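Side-chain contacts in Uly1 (Catenovulum maritimum, PDB 7DRQ), which cleaves the algal polysaccharide ulvan as a calcium-binding lyase of polysaccharide lyase family 24: residues A[151-154]-A[155-159]; A[367-371]-A[372-376]; A[422-425]-A[426-430]. One frame throughout, in Å; residues are numbered along the deposited sequence.

Contact 1 (A[151-154]-A[155-159]); sequences SYSL and AGAAS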
ATOM      1  N   SER A 151       5.996  -5.734 -14.483  1.00 12.19           N
ATOM      2  CA  SER A 151       6.380  -5.078 -15.726  1.00 11.40           C
ATOM      3  C   SER A 151       7.478  -4.070 -15.422  1.00 13.52           C
ATOM      4  O   SER A 151       7.501  -3.459 -14.348  1.00 12.02           O
ATOM      5  CB  SER A 151       5.172  -4.382 -16.390  1.00 11.67           C
ATOM      6  OG  SER A 151       4.274  -5.336 -16.937  1.00 12.83           O
ATOM      7  N   TYR A 152       8.408  -3.904 -16.364  1.00 12.32           N
ATOM      8  CA  TYR A 152       9.524  -3.008 -16.111  1.00 10.12           C
ATOM      9  C   TYR A 152      10.079  -2.488 -17.425  1.00 11.46           C
ATOM     10  O   TYR A 152       9.823  -3.033 -18.502  1.00 12.87           O
ATOM     11  CB  TYR A 152      10.635  -3.680 -15.288  1.00 11.59           C
ATOM     12  CG  TYR A 152      11.368  -4.786 -16.012  1.00 12.55           C
ATOM     13  CD1 TYR A 152      10.820  -6.070 -16.109  1.00 12.35           C
ATOM     14  CD2 TYR A 152      12.602  -4.559 -16.598  1.00  9.09           C
ATOM     15  CE1 TYR A 152      11.502  -7.099 -16.771  1.00 13.59           C
ATOM     16  CE2 TYR A 152      13.290  -5.583 -17.265  1.00 11.78           C
ATOM     17  CZ  TYR A 152      12.726  -6.842 -17.355  1.00 13.56           C
ATOM     18  OH  TYR A 152      13.410  -7.853 -18.015  1.00 14.45           O
ATOM     19  N   SER A 153      10.864  -1.433 -17.314  1.00  9.74           N
ATOM     20  CA  SER A 153      11.254  -0.638 -18.465  1.00 11.72           C
ATOM     21  C   SER A 153      12.751  -0.744 -18.723  1.00 12.34           C
ATOM     22  O   SER A 153      13.526  -1.296 -17.929  1.00 12.23           O
ATOM     23  CB  SER A 153      10.872   0.827 -18.242  1.00 11.49           C
ATOM     24  OG  SER A 153      11.882   1.458 -17.477  1.00 10.57           O
ATOM     25  N   LEU A 154      13.146  -0.184 -19.863  1.00 11.69           N
ATOM     26  CA  LEU A 154      14.540   0.101 -20.128  1.00 11.72           C
ATOM     27  C   LEU A 154      15.082   1.094 -19.112  1.00 13.19           C
ATOM     28  O   LEU A 154      14.347   1.904 -18.536  1.00 10.21           O
ATOM     29  CB  LEU A 154      14.706   0.708 -21.523  1.00 10.62           C
ATOM     30  CG  LEU A 154      14.168  -0.093 -22.705  1.00 14.44           C
ATOM     31  CD1 LEU A 154      14.212   0.783 -23.977  1.00 14.27           C
ATOM     32  CD2 LEU A 154      15.011  -1.346 -22.854  1.00 14.48           C
ATOM     33  N   ALA A 155      16.394   1.043 -18.919  1.00 12.78           N
ATOM     34  CA  ALA A 155      17.080   2.116 -18.217  1.00 13.48           C
ATOM     35  C   ALA A 155      16.906   3.417 -18.991  1.00 12.79           C
ATOM     36  O   ALA A 155      16.925   3.430 -20.224  1.00 12.64           O
ATOM     37  CB  ALA A 155      18.564   1.778 -18.039  1.00 14.42           C
ATOM     38  N   GLY A 156      16.679   4.504 -18.254  1.00 11.06           N
ATOM     39  CA  GLY A 156      16.455   5.807 -18.844  1.00 11.93           C
ATOM     40  C   GLY A 156      15.019   6.096 -19.232  1.00 14.25           C
ATOM     41  O   GLY A 156      14.735   7.203 -19.703  1.00 13.29           O
ATOM     42  N   ALA A 157      14.100   5.143 -19.054  1.00 10.71           N
ATOM     43  CA  ALA A 157      12.729   5.359 -19.520  1.00 11.68           C
ATOM     44  C   ALA A 157      12.024   6.457 -18.744  1.00 11.22           C
ATOM     45  O   ALA A 157      11.149   7.137 -19.302  1.00 13.11           O
ATOM     46  CB  ALA A 157      11.914   4.072 -19.422  1.00 12.08           C
ATOM     47  N   ALA A 158      12.383   6.654 -17.473  1.00 10.15           N
ATOM     48  CA  ALA A 158      11.638   7.605 -16.645  1.00 12.38           C
ATOM     49  C   ALA A 158      11.676   9.014 -17.214  1.00 12.40           C
ATOM     50  O   ALA A 158      10.749   9.800 -16.980  1.00 13.47           O
ATOM     51  CB  ALA A 158      12.188   7.628 -15.221  1.00 11.15           C
ATOM     52  N   SER A 159      12.733   9.358 -17.942  1.00 12.69           N
ATOM     53  CA  SER A 159      12.941  10.738 -18.363  1.00 13.67           C
ATOM     54  C   SER A 159      12.913  10.923 -19.877  1.00 15.88           C
ATOM     55  O   SER A 159      13.344  11.973 -20.362  1.00 15.37           O
ATOM     56  CB  SER A 159      14.264  11.272 -17.794  1.00 15.10           C
ATOM     57  OG  SER A 159      15.379  10.661 -18.426  1.00 16.09           O
TER
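Ser153 and Ala157 meet across a tight reversal of the chain, where the carbonyl oxygen of Leu154 collects two hydrogen bonds. The hydroxyl of Ser153 donates to it, with OG 2.7 Å from Leu154 O, and the main chain supplies the second donor, Ala157 N, at 3.3 Å from the same Leu154 O with an N-H...O angle of 150°. The two donors approach from opposite faces of the carbonyl plane. Ser153 OG is tilted from that plane, whereas Ala157 N stands above it, off the lone-pair direction. With chi1 at 83°, the serine hydroxyl sits between its own N and carbonyl carbon and reaches forward past the next peptide to the carbonyl of Leu154. It is also hydrogen-bonded to Ile122 N, which ties the turn to the neighbouring strand 122-126.

The backbone bond closes a type II beta turn from Leu154 to Ala157, directly after strand 150-152, an edge strand of a three-stranded antiparallel sheet in a fold consistent with a beta-propeller. Gly156 occupies the third turn position with a positive phi of 86°, where a beta carbon would press against the carbonyl oxygen of Ala155.

The van der Waals contacts gather on the methyl of Ala157. Its CB lies 3.3 Å from Ser153 OG and 3.6 Å from Ser153 CB, so that it packs alongside the short serine side chain, and it is 3.4 Å from Leu154 O. This methyl is buried, extending its contacts to Ile122 and Gln169.

Contact 2 (A[367-371]-A[372-376]); sequences EWVNK and KVIKK
Trp368 and Val373 pair across the tip of an antiparallel beta hairpin formed by strands 359-369 and 372-383, at a non-hydrogen-bonded position. Val373 CG2 comes to the edge of the indole, in the ring plane, 3.6 Å from Trp368 CE3. One face of the same ring is covered by the returning main chain: Lys372 N lies 3.7 Å above the plane, over its centre. The indole takes this place because CG is anti to the backbone N (chi1 178°). On the opposite face of the hairpin, Val369 CG2 and Ile374 CD1 touch at 3.6 Å, and Ile374 CD1 also reaches the carboxylate carbon of Glu367, CD.

Main-chain bonds hold these groups in place. Val369 N donates to Lys372 O (2.9 Å), while Asn370 and Lys371, both with positive phi, turn the chain. Further along, Glu367 faces two residues in a beta bulge: Ile374 N donates to Glu367 O over 2.8 Å, almost straight down the carbonyl bond, and Glu367 N donates to Lys375 O.

Farther out, Arg288 makes a cation-pi contact with the Trp368 ring, next in sequence to Phe287 of a calcium site; that calcium ion is about 10 Å from the Trp368 side chain. Glu367 OE2 is hydrogen-bonded to Gln342 NE2. Its other oxygen, Glu367 OE1, stays 4.6 Å from Lys375 NZ, beyond a salt bridge, and rests instead against Lys375 CD at 3.8 Å.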
ATOM      1  N   GLU A 367     -14.774  -1.965  19.960  1.00 13.57           N
ATOM      2  CA  GLU A 367     -15.489  -2.917  20.801  1.00 15.12           C
ATOM      3  C   GLU A 367     -16.604  -3.561  19.986  1.00 16.65           C
ATOM      4  O   GLU A 367     -17.391  -2.862  19.342  1.00 15.08           O
ATOM      5  CB  GLU A 367     -16.066  -2.244  22.047  1.00 14.56           C
ATOM      6  CG  GLU A 367     -16.660  -3.280  23.026  1.00 18.18           C
ATOM      7  CD  GLU A 367     -17.025  -2.693  24.370  1.00 20.07           C
ATOM      8  OE1 GLU A 367     -16.932  -1.463  24.513  1.00 21.14           O
ATOM      9  OE2 GLU A 367     -17.402  -3.467  25.285  1.00 19.02           O
ATOM     10  N   TRP A 368     -16.682  -4.889  20.036  1.00 16.37           N
ATOM     11  CA  TRP A 368     -17.519  -5.674  19.133  1.00 17.78           C
ATOM     12  C   TRP A 368     -18.461  -6.526  19.978  1.00 15.74           C
ATOM     13  O   TRP A 368     -18.028  -7.502  20.596  1.00 17.18           O
ATOM     14  CB  TRP A 368     -16.622  -6.527  18.231  1.00 17.08           C
ATOM     15  CG  TRP A 368     -17.297  -7.436  17.250  1.00 18.45           C
ATOM     16  CD1 TRP A 368     -17.572  -8.766  17.422  1.00 19.15           C
ATOM     17  CD2 TRP A 368     -17.721  -7.109  15.924  1.00 19.69           C
ATOM     18  NE1 TRP A 368     -18.166  -9.274  16.293  1.00 19.99           N
ATOM     19  CE2 TRP A 368     -18.268  -8.281  15.359  1.00 20.27           C
ATOM     20  CE3 TRP A 368     -17.712  -5.934  15.164  1.00 21.45           C
ATOM     21  CZ2 TRP A 368     -18.805  -8.312  14.075  1.00 22.59           C
ATOM     22  CZ3 TRP A 368     -18.240  -5.968  13.887  1.00 26.28           C
ATOM     23  CH2 TRP A 368     -18.776  -7.149  13.353  1.00 24.55           C
ATOM     24  N   VAL A 369     -19.744  -6.146  20.015  1.00 19.38           N
ATOM     25  CA  VAL A 369     -20.749  -6.788  20.866  1.00 16.53           C
ATOM     26  C   VAL A 369     -21.993  -7.079  20.035  1.00 17.75           C
ATOM     27  O   VAL A 369     -22.497  -6.195  19.331  1.00 20.31           O
ATOM     28  CB  VAL A 369     -21.115  -5.913  22.083  1.00 19.09           C
ATOM     29  CG1 VAL A 369     -22.310  -6.499  22.823  1.00 19.36           C
ATOM     30  CG2 VAL A 369     -19.923  -5.786  23.023  1.00 17.22           C
ATOM     31  N   ASN A 370     -22.499  -8.307  20.150  1.00 21.66           N
ATOM     32  CA  ASN A 370     -23.546  -8.842  19.280  1.00 20.20           C
ATOM     33  C   ASN A 370     -23.323  -8.433  17.828  1.00 20.36           C
ATOM     34  O   ASN A 370     -24.193  -7.851  17.166  1.00 21.57           O
ATOM     35  CB  ASN A 370     -24.944  -8.436  19.744  1.00 22.83           C
ATOM     36  CG  ASN A 370     -26.021  -9.213  19.014  1.00 21.51           C
ATOM     37  OD1 ASN A 370     -25.744 -10.277  18.463  1.00 21.58           O
ATOM     38  ND2 ASN A 370     -27.237  -8.678  18.972  1.00 21.12           N
ATOM     39  N   LYS A 371     -22.117  -8.741  17.340  1.00 22.14           N
ATOM     40  CA  LYS A 371     -21.787  -8.700  15.919  1.00 21.60           C
ATOM     41  C   LYS A 371     -21.833  -7.287  15.343  1.00 21.39           C
ATOM     42  O   LYS A 371     -22.102  -7.102  14.156  1.00 26.43           O
ATOM     43  CB  LYS A 371     -22.695  -9.653  15.131  1.00 23.38           C
ATOM     44  CG  LYS A 371     -22.800 -11.030  15.814  1.00 24.35           C
ATOM     45  CD  LYS A 371     -23.363 -12.094  14.889  1.00 30.56           C
ATOM     46  CE  LYS A 371     -23.649 -13.397  15.617  1.00 26.94           C
ATOM     47  NZ  LYS A 371     -24.285 -14.388  14.698  1.00 25.92           N
ATOM     48  N   LYS A 372     -21.535  -6.288  16.172  1.00 21.15           N
ATOM     49  CA  LYS A 372     -21.563  -4.893  15.763  1.00 24.77           C
ATOM     50  C   LYS A 372     -20.508  -4.119  16.539  1.00 20.35           C
ATOM     51  O   LYS A 372     -20.252  -4.400  17.713  1.00 21.10           O
ATOM     52  CB  LYS A 372     -22.949  -4.277  16.004  1.00 22.85           C
ATOM     53  CG  LYS A 372     -23.179  -2.945  15.329  1.00 33.68           C
ATOM     54  CD  LYS A 372     -24.643  -2.535  15.433  1.00 36.19           C
ATOM     55  CE  LYS A 372     -25.452  -3.062  14.241  1.00 35.03           C
ATOM     56  NZ  LYS A 372     -26.921  -2.979  14.477  1.00 37.33           N
ATOM     57  N   VAL A 373     -19.904  -3.133  15.877  1.00 18.19           N
ATOM     58  CA  VAL A 373     -19.023  -2.203  16.571  1.00 17.88           C
ATOM     59  C   VAL A 373     -19.883  -1.264  17.406  1.00 19.22           C
ATOM     60  O   VAL A 373     -20.748  -0.559  16.875  1.00 23.32           O
ATOM     61  CB  VAL A 373     -18.161  -1.412  15.575  1.00 17.91           C
ATOM     62  CG1 VAL A 373     -17.413  -0.302  16.296  1.00 17.08           C
ATOM     63  CG2 VAL A 373     -17.203  -2.339  14.854  1.00 18.85           C
ATOM     64  N   ILE A 374     -19.650  -1.241  18.717  1.00 15.78           N
ATOM     65  CA  ILE A 374     -20.388  -0.347  19.608  1.00 20.52           C
ATOM     66  C   ILE A 374     -19.519   0.763  20.161  1.00 21.43           C
ATOM     67  O   ILE A 374     -20.048   1.689  20.800  1.00 18.50           O
ATOM     68  CB  ILE A 374     -21.062  -1.117  20.766  1.00 19.74           C
ATOM     69  CG1 ILE A 374     -20.023  -1.738  21.709  1.00 16.53           C
ATOM     70  CG2 ILE A 374     -22.025  -2.173  20.224  1.00 17.31           C
ATOM     71  CD1 ILE A 374     -20.600  -2.221  23.020  1.00 19.86           C
ATOM     72  N   LYS A 375     -18.211   0.720  19.921  1.00 18.84           N
ATOM     73  CA  LYS A 375     -17.305   1.746  20.410  1.00 18.61           C
ATOM     74  C   LYS A 375     -16.055   1.711  19.544  1.00 18.14           C
ATOM     75  O   LYS A 375     -15.557   0.631  19.219  1.00 16.00           O
ATOM     76  CB  LYS A 375     -16.957   1.511  21.885  1.00 20.92           C
ATOM     77  CG  LYS A 375     -15.930   2.467  22.442  1.00 23.82           C
ATOM     78  CD  LYS A 375     -15.560   2.074  23.860  1.00 27.41           C
ATOM     79  CE  LYS A 375     -15.842   3.193  24.826  1.00 33.56           C
ATOM     80  NZ  LYS A 375     -15.911   2.674  26.228  1.00 41.68           N
ATOM     81  N   LYS A 376     -15.569   2.888  19.159  1.00 16.64           N
ATOM     82  CA  LYS A 376     -14.350   3.025  18.369  1.00 15.03           C
ATOM     83  C   LYS A 376     -13.330   3.806  19.182  1.00 17.81           C
ATOM     84  O   LYS A 376     -13.601   4.938  19.602  1.00 15.73           O
ATOM     85  CB  LYS A 376     -14.625   3.738  17.041  1.00 15.81           C
ATOM     86  CG  LYS A 376     -15.682   3.072  16.168  1.00 17.12           C
ATOM     87  CD  LYS A 376     -15.967   3.925  14.928  1.00 21.98           C
ATOM     88  CE  LYS A 376     -16.918   3.242  13.961  1.00 26.11           C
ATOM     89  NZ  LYS A 376     -17.047   4.006  12.677  1.00 29.51           N
TER

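Contact 3 (A[422-425]-A[426-430]); sequences EQAK and GGTND
Thr428 turns its hydroxyl back onto Lys425, donating from OG1 to Lys425 O over a short 2.6 Å. The donor lies in the carbonyl plane, on a lone pair, at a C=O...OG1 angle of 138°. The same oxygen takes a weak, bent bond from Thr428 N, which is 3.2 Å from Lys425 O and closes a type II beta turn from Lys425 to Thr428. This turn begins the loop that leads from strand 418-425 to its antiparallel neighbour 432-436. Gly427, in the third turn position, has a phi of 81° that would drive a beta carbon against the Gly426 carbonyl oxygen; its N is hydrogen-bonded to His360 NE2, outside the turn.

The threonine hydroxyl reaches inward because chi1 is 79°, setting OG1 between the backbone N and the carbonyl carbon. There it also receives a weak bond from Asp430 N, so one side chain links the turn to the end of the loop. Thr428 O, by contrast, is buried with no partner in the model.

Water fills in where the loop peels away from the strand. One molecule donates to both Gln423 O and Asp430 O; a second accepts from Lys425 N at 2.9 Å and donates to Asp430 O at 2.8 Å. Asp430 O thus takes two water bonds, which link it to Gln423 O and Lys425 N.

Packing is centred on the buried methyl of Ala424, whose CB lies 3.3 Å from Asp430 O and which also touches Phe431 and Ile409. Lys425 NZ keeps a long, weak ion pair with Glu407 OE1, while nearer the backbone Lys425 CG sits 3.4 Å from Gly426 O.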
ATOM      1  N   GLU A 422      -3.730  18.569   9.051  1.00 10.37           N
ATOM      2  CA  GLU A 422      -3.472  18.867  10.453  1.00 14.49           C
ATOM      3  C   GLU A 422      -2.017  18.553  10.737  1.00 14.23           C
ATOM      4  O   GLU A 422      -1.475  17.585  10.199  1.00 14.21           O
ATOM      5  CB  GLU A 422      -4.371  18.046  11.367  1.00 14.37           C
ATOM      6  CG  GLU A 422      -5.827  18.136  10.968  1.00 23.01           C
ATOM      7  CD  GLU A 422      -6.682  18.784  12.019  1.00 29.93           C
ATOM      8  OE1 GLU A 422      -7.897  18.932  11.761  1.00 28.85           O
ATOM      9  OE2 GLU A 422      -6.148  19.136  13.103  1.00 30.19           O
ATOM     10  N   GLN A 423      -1.378  19.368  11.565  1.00 11.21           N
ATOM     11  CA  GLN A 423       0.061  19.233  11.758  1.00 12.79           C
ATOM     12  C   GLN A 423       0.387  19.277  13.240  1.00 15.39           C
ATOM     13  O   GLN A 423      -0.238  20.021  13.998  1.00 14.16           O
ATOM     14  CB  GLN A 423       0.798  20.342  10.989  1.00 14.23           C
ATOM     15  CG  GLN A 423       2.049  20.886  11.617  1.00 20.69           C
ATOM     16  CD  GLN A 423       2.525  22.142  10.899  1.00 22.33           C
ATOM     17  OE1 GLN A 423       2.329  22.286   9.689  1.00 23.74           O
ATOM     18  NE2 GLN A 423       3.132  23.059  11.640  1.00 22.63           N
ATOM     19  N   ALA A 424       1.355  18.460  13.647  1.00 13.57           N
ATOM     20  CA  ALA A 424       1.850  18.441  15.019  1.00 11.84           C
ATOM     21  C   ALA A 424       3.364  18.339  14.982  1.00 15.37           C
ATOM     22  O   ALA A 424       3.927  17.693  14.097  1.00 13.07           O
ATOM     23  CB  ALA A 424       1.277  17.263  15.825  1.00 13.45           C
ATOM     24  N   LYS A 425       4.025  18.986  15.941  1.00 12.62           N
ATOM     25  CA  LYS A 425       5.461  18.786  16.087  1.00 12.57           C
ATOM     26  C   LYS A 425       5.725  17.332  16.438  1.00 11.34           C
ATOM     27  O   LYS A 425       5.021  16.756  17.269  1.00 10.80           O
ATOM     28  CB  LYS A 425       6.030  19.702  17.172  1.00 14.96           C
ATOM     29  CG  LYS A 425       7.517  19.453  17.470  1.00 25.31           C
ATOM     30  CD  LYS A 425       8.224  20.717  17.957  1.00 31.46           C
ATOM     31  CE  LYS A 425       9.737  20.526  18.030  1.00 31.15           C
ATOM     32  NZ  LYS A 425      10.205  19.331  17.268  1.00 36.25           N
ATOM     33  N   GLY A 426       6.727  16.734  15.794  1.00 11.70           N
ATOM     34  CA  GLY A 426       7.057  15.350  16.091  1.00 10.55           C
ATOM     35  C   GLY A 426       7.346  15.183  17.566  1.00 10.76           C
ATOM     36  O   GLY A 426       7.856  16.118  18.201  1.00 12.32           O
ATOM     37  N   GLY A 427       7.034  14.015  18.123  1.00 10.26           N
ATOM     38  CA  GLY A 427       7.210  13.789  19.538  1.00 11.30           C
ATOM     39  C   GLY A 427       6.097  14.332  20.402  1.00 13.41           C
ATOM     40  O   GLY A 427       6.203  14.262  21.632  1.00 14.22           O
ATOM     41  N   THR A 428       5.030  14.861  19.797  1.00 12.27           N
ATOM     42  CA  THR A 428       3.909  15.439  20.524  1.00 14.18           C
ATOM     43  C   THR A 428       2.596  14.908  19.966  1.00 13.60           C
ATOM     44  O   THR A 428       2.552  14.244  18.928  1.00 10.49           O
ATOM     45  CB  THR A 428       3.894  16.976  20.449  1.00 14.54           C
ATOM     46  OG1 THR A 428       3.351  17.393  19.182  1.00 13.50           O
ATOM     47  CG2 THR A 428       5.305  17.556  20.636  1.00 16.55           C
ATOM     48  N   ASN A 429       1.512  15.234  20.672  1.00 10.52           N
ATOM     49  CA  ASN A 429       0.152  14.949  20.229  1.00 14.01           C
ATOM     50  C   ASN A 429      -0.643  16.242  20.024  1.00 13.28           C
ATOM     51  O   ASN A 429      -1.870  16.257  20.165  1.00 14.18           O
ATOM     52  CB  ASN A 429      -0.548  14.034  21.238  1.00 12.26           C
ATOM     53  CG  ASN A 429      -1.908  13.540  20.759  1.00 15.58           C
ATOM     54  OD1 ASN A 429      -2.095  13.171  19.590  1.00 13.17           O
ATOM     55  ND2 ASN A 429      -2.874  13.549  21.669  1.00 16.19           N
ATOM     56  N   ASP A 430       0.032  17.331  19.661  1.00 14.07           N
ATOM     57  CA  ASP A 430      -0.608  18.655  19.639  1.00 15.19           C
ATOM     58  C   ASP A 430      -0.839  19.080  18.190  1.00 13.70           C
ATOM     59  O   ASP A 430      -0.027  19.791  17.590  1.00 13.76           O
ATOM     60  CB  ASP A 430       0.234  19.664  20.392  1.00 20.89           C
ATOM     61  CG  ASP A 430       0.317  19.354  21.875  1.00 31.93           C
ATOM     62  OD1 ASP A 430      -0.719  18.976  22.469  1.00 33.09           O
ATOM     63  OD2 ASP A 430       1.423  19.490  22.440  1.00 38.04           O
TER
HETATM   64  O   HOH W   1       0.219  22.167  16.023  1.00 24.92           O
HETATM   65  O   HOH W   2       2.642  20.598  17.879  1.00 19.83           O
HETATM   66  O   HOH W   3       9.193  17.453  19.824  1.00 34.09           O

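In the fold
Along the chain the three contacts follow in series, each at the end of a strand in a different antiparallel sheet. Contact 1 leaves strand 150-152, contact 2 forms the tip of the hairpin 359-369/372-383, and contact 3 begins the connection from strand 418-425 to strand 432-436. Contacts 1 and 2 lie on opposite sides of the chain's centre, their own centres 49 Å apart. Contact 3 is closer to contact 2, with nearest atoms about 14 Å apart, and none of the three touch. They are therefore separate local chain reversals in a protein whose regular structure is almost all antiparallel sheet, consistent with its beta-propeller family.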